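Local coordinates for protein serpin-12 (Manduca sexta, PDB 6CJ7) that probably inhibits serine proteases as a serpin and controls the prophenoloxidase activation system in larval hemolymph of the tobacco hornworm, at residues S73-Q85 with R113-P125. Sequence-based numbering, arbitrary orientation.
Sequences SAEIFKKVNEEIQ and RIAVNNFDSDLTP
Asn81, on the helix of residues 73-85, reaches across to segment 113-125, near the C-terminal part of the helix that begins at residue 109, where two helices of the serpin fold meet just ahead of the strand begun by Leu123. Its ND2 donates to Asn118 O at 3.2 Å; the acceptor lies in the Asn81 amide plane, while the donor sits 28° out of the carbonyl plane. CG stands beside the backbone N (chi1 -81°), which turns the amide to the Asp120 side, and there it packs on Asp120 CB with amide and carboxylate planes 70° apart. One turn before Asn81, Phe77 meets Phe119 at a slant: Phe119 CE2 comes 3.9 Å from Phe77 CB, and Phe119 CZ lies 3.7 Å from Ala74 CA. Met49 of helix 40-51 also touches the Phe119 side chain. Lys78 slants across the Asn118 side chain, and its CG rests 3.7 Å from Asn117 O before NZ bends off into a salt bridge with Glu82 OE2. Putting an alanine at Lys78 would probably uncover Asn117 O and leave Glu82 without its charged mate. Between Asn81 and Asp120, a single water donates to both, 2.8 Å from Asn81 OD1 and 3.0 Å from Asp120 OD2.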
loop_
_atom_site.group_PDB
_atom_site.type_symbol
_atom_site.label_atom_id
_atom_site.label_comp_id
_atom_site.label_asym_id
_atom_site.label_seq_id
_atom_site.Cartn_x
_atom_site.Cartn_y
_atom_site.Cartn_z
ATOM N N SER A 73 1.028 18.441 2.995
ATOM C CA SER A 73 0.604 17.150 2.455
ATOM C C SER A 73 0.046 17.314 1.042
ATOM O O SER A 73 0.294 16.475 0.171
ATOM C CB SER A 73 -0.414 16.463 3.377
ATOM O OG SER A 73 -1.671 17.096 3.403
ATOM N N ALA A 74 -0.638 18.432 0.770
ATOM C CA ALA A 74 -1.185 18.662 -0.565
ATOM C C ALA A 74 -0.070 18.847 -1.585
ATOM O O ALA A 74 -0.150 18.330 -2.706
ATOM C CB ALA A 74 -2.112 19.884 -0.544
ATOM N N GLU A 75 0.976 19.587 -1.212
ATOM C CA GLU A 75 2.091 19.814 -2.124
ATOM C C GLU A 75 2.867 18.530 -2.368
ATOM O O GLU A 75 3.277 18.251 -3.503
ATOM C CB GLU A 75 3.018 20.889 -1.570
ATOM C CG GLU A 75 2.511 22.296 -1.796
ATOM C CD GLU A 75 2.051 22.527 -3.230
ATOM O OE1 GLU A 75 2.864 22.353 -4.162
ATOM O OE2 GLU A 75 0.872 22.875 -3.429
ATOM N N ILE A 76 3.100 17.754 -1.308
ATOM C CA ILE A 76 3.879 16.529 -1.445
ATOM C C ILE A 76 3.156 15.544 -2.347
ATOM O O ILE A 76 3.741 14.987 -3.282
ATOM C CB ILE A 76 4.179 15.923 -0.063
ATOM C CG1 ILE A 76 5.319 16.696 0.604
ATOM C CG2 ILE A 76 4.517 14.428 -0.176
ATOM C CD1 ILE A 76 5.379 16.518 2.101
ATOM N N PHE A 77 1.864 15.322 -2.100
ATOM C CA PHE A 77 1.204 14.287 -2.880
ATOM C C PHE A 77 0.857 14.744 -4.285
ATOM O O PHE A 77 0.785 13.898 -5.186
ATOM C CB PHE A 77 -0.007 13.750 -2.117
ATOM C CG PHE A 77 0.397 12.904 -0.952
ATOM C CD1 PHE A 77 0.996 11.671 -1.159
ATOM C CD2 PHE A 77 0.279 13.372 0.340
ATOM C CE1 PHE A 77 1.406 10.895 -0.096
ATOM C CE2 PHE A 77 0.700 12.603 1.406
ATOM C CZ PHE A 77 1.259 11.367 1.189
ATOM N N LYS A 78 0.725 16.053 -4.527
ATOM C CA LYS A 78 0.609 16.487 -5.911
ATOM C C LYS A 78 1.839 16.063 -6.700
ATOM O O LYS A 78 1.721 15.548 -7.819
ATOM C CB LYS A 78 0.403 18.004 -5.998
ATOM C CG LYS A 78 0.223 18.509 -7.433
ATOM C CD LYS A 78 -0.130 19.997 -7.452
ATOM C CE LYS A 78 -0.181 20.524 -8.868
ATOM N NZ LYS A 78 1.145 21.070 -9.283
ATOM N N LYS A 79 3.027 16.223 -6.110
ATOM C CA LYS A 79 4.246 15.886 -6.841
ATOM C C LYS A 79 4.412 14.380 -6.969
ATOM O O LYS A 79 4.841 13.893 -8.020
ATOM C CB LYS A 79 5.469 16.496 -6.171
ATOM C CG LYS A 79 6.663 16.512 -7.106
ATOM C CD LYS A 79 7.935 16.996 -6.443
ATOM C CE LYS A 79 9.106 16.731 -7.363
ATOM N NZ LYS A 79 9.062 15.310 -7.823
ATOM N N VAL A 80 4.082 13.620 -5.914
ATOM C CA VAL A 80 4.172 12.161 -6.012
ATOM C C VAL A 80 3.282 11.656 -7.135
ATOM O O VAL A 80 3.679 10.796 -7.942
ATOM C CB VAL A 80 3.801 11.513 -4.663
ATOM C CG1 VAL A 80 3.661 9.987 -4.825
ATOM C CG2 VAL A 80 4.836 11.868 -3.606
ATOM N N ASN A 81 2.067 12.188 -7.211
ATOM C CA ASN A 81 1.156 11.775 -8.266
ATOM C C ASN A 81 1.644 12.230 -9.638
ATOM O O ASN A 81 1.493 11.499 -10.620
ATOM C CB ASN A 81 -0.243 12.298 -7.970
ATOM C CG ASN A 81 -0.976 11.420 -6.974
ATOM O OD1 ASN A 81 -0.939 10.194 -7.088
ATOM N ND2 ASN A 81 -1.633 12.034 -5.984
ATOM N N GLU A 82 2.223 13.432 -9.727
ATOM C CA GLU A 82 2.797 13.883 -10.988
ATOM C C GLU A 82 3.908 12.956 -11.456
ATOM O O GLU A 82 4.001 12.639 -12.650
ATOM C CB GLU A 82 3.323 15.307 -10.843
ATOM C CG GLU A 82 2.244 16.358 -11.009
ATOM C CD GLU A 82 2.686 17.733 -10.544
ATOM O OE1 GLU A 82 3.846 17.871 -10.097
ATOM O OE2 GLU A 82 1.873 18.679 -10.638
ATOM N N GLU A 83 4.767 12.513 -10.539
ATOM C CA GLU A 83 5.850 11.636 -10.966
ATOM C C GLU A 83 5.321 10.285 -11.426
ATOM O O GLU A 83 5.883 9.689 -12.355
ATOM C CB GLU A 83 6.881 11.439 -9.851
ATOM C CG GLU A 83 7.705 12.671 -9.492
ATOM C CD GLU A 83 8.365 13.352 -10.691
ATOM O OE1 GLU A 83 8.520 14.587 -10.622
ATOM O OE2 GLU A 83 8.731 12.693 -11.680
ATOM N N ILE A 84 4.254 9.788 -10.796
ATOM C CA ILE A 84 3.637 8.548 -11.265
ATOM C C ILE A 84 3.065 8.730 -12.668
ATOM O O ILE A 84 3.308 7.919 -13.570
ATOM C CB ILE A 84 2.551 8.087 -10.276
ATOM C CG1 ILE A 84 3.190 7.564 -8.993
ATOM C CG2 ILE A 84 1.673 7.041 -10.918
ATOM C CD1 ILE A 84 2.203 7.449 -7.825
ATOM N N GLN A 85 2.307 9.808 -12.881
ATOM C CA GLN A 85 1.614 9.968 -14.153
ATOM C C GLN A 85 2.556 10.323 -15.293
ATOM O O GLN A 85 2.166 10.200 -16.457
ATOM C CB GLN A 85 0.509 11.010 -14.000
ATOM C CG GLN A 85 -0.602 10.476 -13.113
ATOM C CD GLN A 85 -1.562 11.540 -12.666
ATOM O OE1 GLN A 85 -2.220 11.403 -11.632
ATOM N NE2 GLN A 85 -1.659 12.611 -13.443
ATOM N N ARG A 113 -11.858 20.283 -5.727
ATOM C CA ARG A 113 -10.754 20.748 -6.565
ATOM C C ARG A 113 -9.416 20.209 -6.074
ATOM O O ARG A 113 -8.595 19.742 -6.871
ATOM C CB ARG A 113 -10.714 22.280 -6.604
ATOM C CG ARG A 113 -11.579 22.909 -7.678
ATOM C CD ARG A 113 -11.473 24.439 -7.686
ATOM N NE ARG A 113 -12.728 25.033 -7.236
ATOM C CZ ARG A 113 -12.886 25.693 -6.094
ATOM N NH1 ARG A 113 -14.077 26.158 -5.776
ATOM N NH2 ARG A 113 -11.861 25.892 -5.275
ATOM N N ILE A 114 -9.182 20.263 -4.760
ATOM C CA ILE A 114 -7.927 19.765 -4.208
ATOM C C ILE A 114 -7.822 18.257 -4.401
ATOM O O ILE A 114 -6.739 17.727 -4.682
ATOM C CB ILE A 114 -7.805 20.163 -2.723
ATOM C CG1 ILE A 114 -7.840 21.682 -2.576
ATOM C CG2 ILE A 114 -6.522 19.616 -2.117
ATOM C CD1 ILE A 114 -8.071 22.133 -1.148
ATOM N N ALA A 115 -8.945 17.544 -4.256
ATOM C CA ALA A 115 -8.976 16.101 -4.489
ATOM C C ALA A 115 -8.444 15.755 -5.868
ATOM O O ALA A 115 -7.581 14.882 -6.019
ATOM C CB ALA A 115 -10.410 15.593 -4.363
ATOM N N VAL A 116 -8.965 16.442 -6.885
ATOM C CA VAL A 116 -8.632 16.154 -8.277
ATOM C C VAL A 116 -7.236 16.652 -8.618
ATOM O O VAL A 116 -6.450 15.939 -9.252
ATOM C CB VAL A 116 -9.700 16.771 -9.199
ATOM C CG1 VAL A 116 -9.300 16.609 -10.670
ATOM C CG2 VAL A 116 -11.068 16.151 -8.933
ATOM N N ASN A 117 -6.892 17.862 -8.180
ATOM C CA ASN A 117 -5.649 18.490 -8.620
ATOM C C ASN A 117 -4.416 18.019 -7.850
ATOM O O ASN A 117 -3.301 18.157 -8.366
ATOM C CB ASN A 117 -5.760 20.009 -8.506
ATOM C CG ASN A 117 -6.818 20.591 -9.428
ATOM O OD1 ASN A 117 -7.131 20.019 -10.474
ATOM N ND2 ASN A 117 -7.369 21.739 -9.049
ATOM N N ASN A 118 -4.574 17.482 -6.638
ATOM C CA ASN A 118 -3.428 17.135 -5.804
ATOM C C ASN A 118 -3.373 15.677 -5.393
ATOM O O ASN A 118 -2.273 15.138 -5.267
ATOM C CB ASN A 118 -3.402 17.990 -4.518
ATOM C CG ASN A 118 -3.115 19.443 -4.786
ATOM O OD1 ASN A 118 -2.099 19.994 -4.316
ATOM N ND2 ASN A 118 -4.003 20.092 -5.533
ATOM N N PHE A 119 -4.519 15.035 -5.169
ATOM C CA PHE A 119 -4.557 13.714 -4.554
ATOM C C PHE A 119 -4.986 12.597 -5.505
ATOM O O PHE A 119 -5.157 11.451 -5.056
ATOM C CB PHE A 119 -5.458 13.764 -3.316
ATOM C CG PHE A 119 -4.848 14.533 -2.176
ATOM C CD1 PHE A 119 -5.177 15.865 -1.949
ATOM C CD2 PHE A 119 -3.894 13.953 -1.367
ATOM C CE1 PHE A 119 -4.589 16.577 -0.906
ATOM C CE2 PHE A 119 -3.314 14.659 -0.330
ATOM C CZ PHE A 119 -3.649 15.980 -0.106
ATOM N N ASP A 120 -5.124 12.878 -6.804
ATOM C CA ASP A 120 -5.596 11.881 -7.771
ATOM C C ASP A 120 -6.853 11.187 -7.238
ATOM O O ASP A 120 -6.993 9.961 -7.243
ATOM C CB ASP A 120 -4.491 10.877 -8.095
ATOM C CG ASP A 120 -4.901 9.874 -9.156
ATOM O OD1 ASP A 120 -5.644 10.248 -10.089
ATOM O OD2 ASP A 120 -4.500 8.703 -9.030
ATOM N N SER A 121 -7.766 12.001 -6.730
ATOM C CA SER A 121 -8.951 11.494 -6.051
ATOM C C SER A 121 -10.130 12.343 -6.509
ATOM O O SER A 121 -10.051 13.049 -7.522
ATOM C CB SER A 121 -8.734 11.505 -4.532
ATOM O OG SER A 121 -9.800 10.853 -3.847
ATOM N N ASP A 122 -11.237 12.278 -5.773
ATOM C CA ASP A 122 -12.429 13.016 -6.163
ATOM C C ASP A 122 -13.370 13.064 -4.973
ATOM O O ASP A 122 -13.171 12.381 -3.969
ATOM C CB ASP A 122 -13.117 12.361 -7.363
ATOM C CG ASP A 122 -13.808 13.355 -8.267
ATOM O OD1 ASP A 122 -14.055 14.507 -7.835
ATOM O OD2 ASP A 122 -14.117 12.969 -9.418
ATOM N N LEU A 123 -14.389 13.907 -5.091
ATOM C CA LEU A 123 -15.499 13.937 -4.149
ATOM C C LEU A 123 -16.765 13.693 -4.957
ATOM O O LEU A 123 -17.140 14.524 -5.791
ATOM C CB LEU A 123 -15.537 15.270 -3.402
ATOM C CG LEU A 123 -16.537 15.438 -2.258
ATOM C CD1 LEU A 123 -16.433 14.323 -1.256
ATOM C CD2 LEU A 123 -16.309 16.779 -1.570
ATOM N N THR A 124 -17.419 12.559 -4.707
ATOM C CA THR A 124 -18.438 12.020 -5.616
ATOM C C THR A 124 -19.784 11.882 -4.916
ATOM O O THR A 124 -19.918 11.065 -3.986
ATOM C CB THR A 124 -17.984 10.664 -6.166
ATOM O OG1 THR A 124 -16.747 10.816 -6.874
ATOM C CG2 THR A 124 -19.029 10.093 -7.125
ATOM N N PRO A 125 -20.807 12.641 -5.311
ATOM C CA PRO A 125 -22.131 12.459 -4.700
ATOM C C PRO A 125 -22.671 11.066 -4.987
ATOM O O PRO A 125 -22.537 10.543 -6.096
ATOM C CB PRO A 125 -22.989 13.542 -5.365
ATOM C CG PRO A 125 -22.022 14.506 -5.948
ATOM C CD PRO A 125 -20.793 13.727 -6.303
HETATM O O HOH W 1 -2.835 8.144 -6.641
#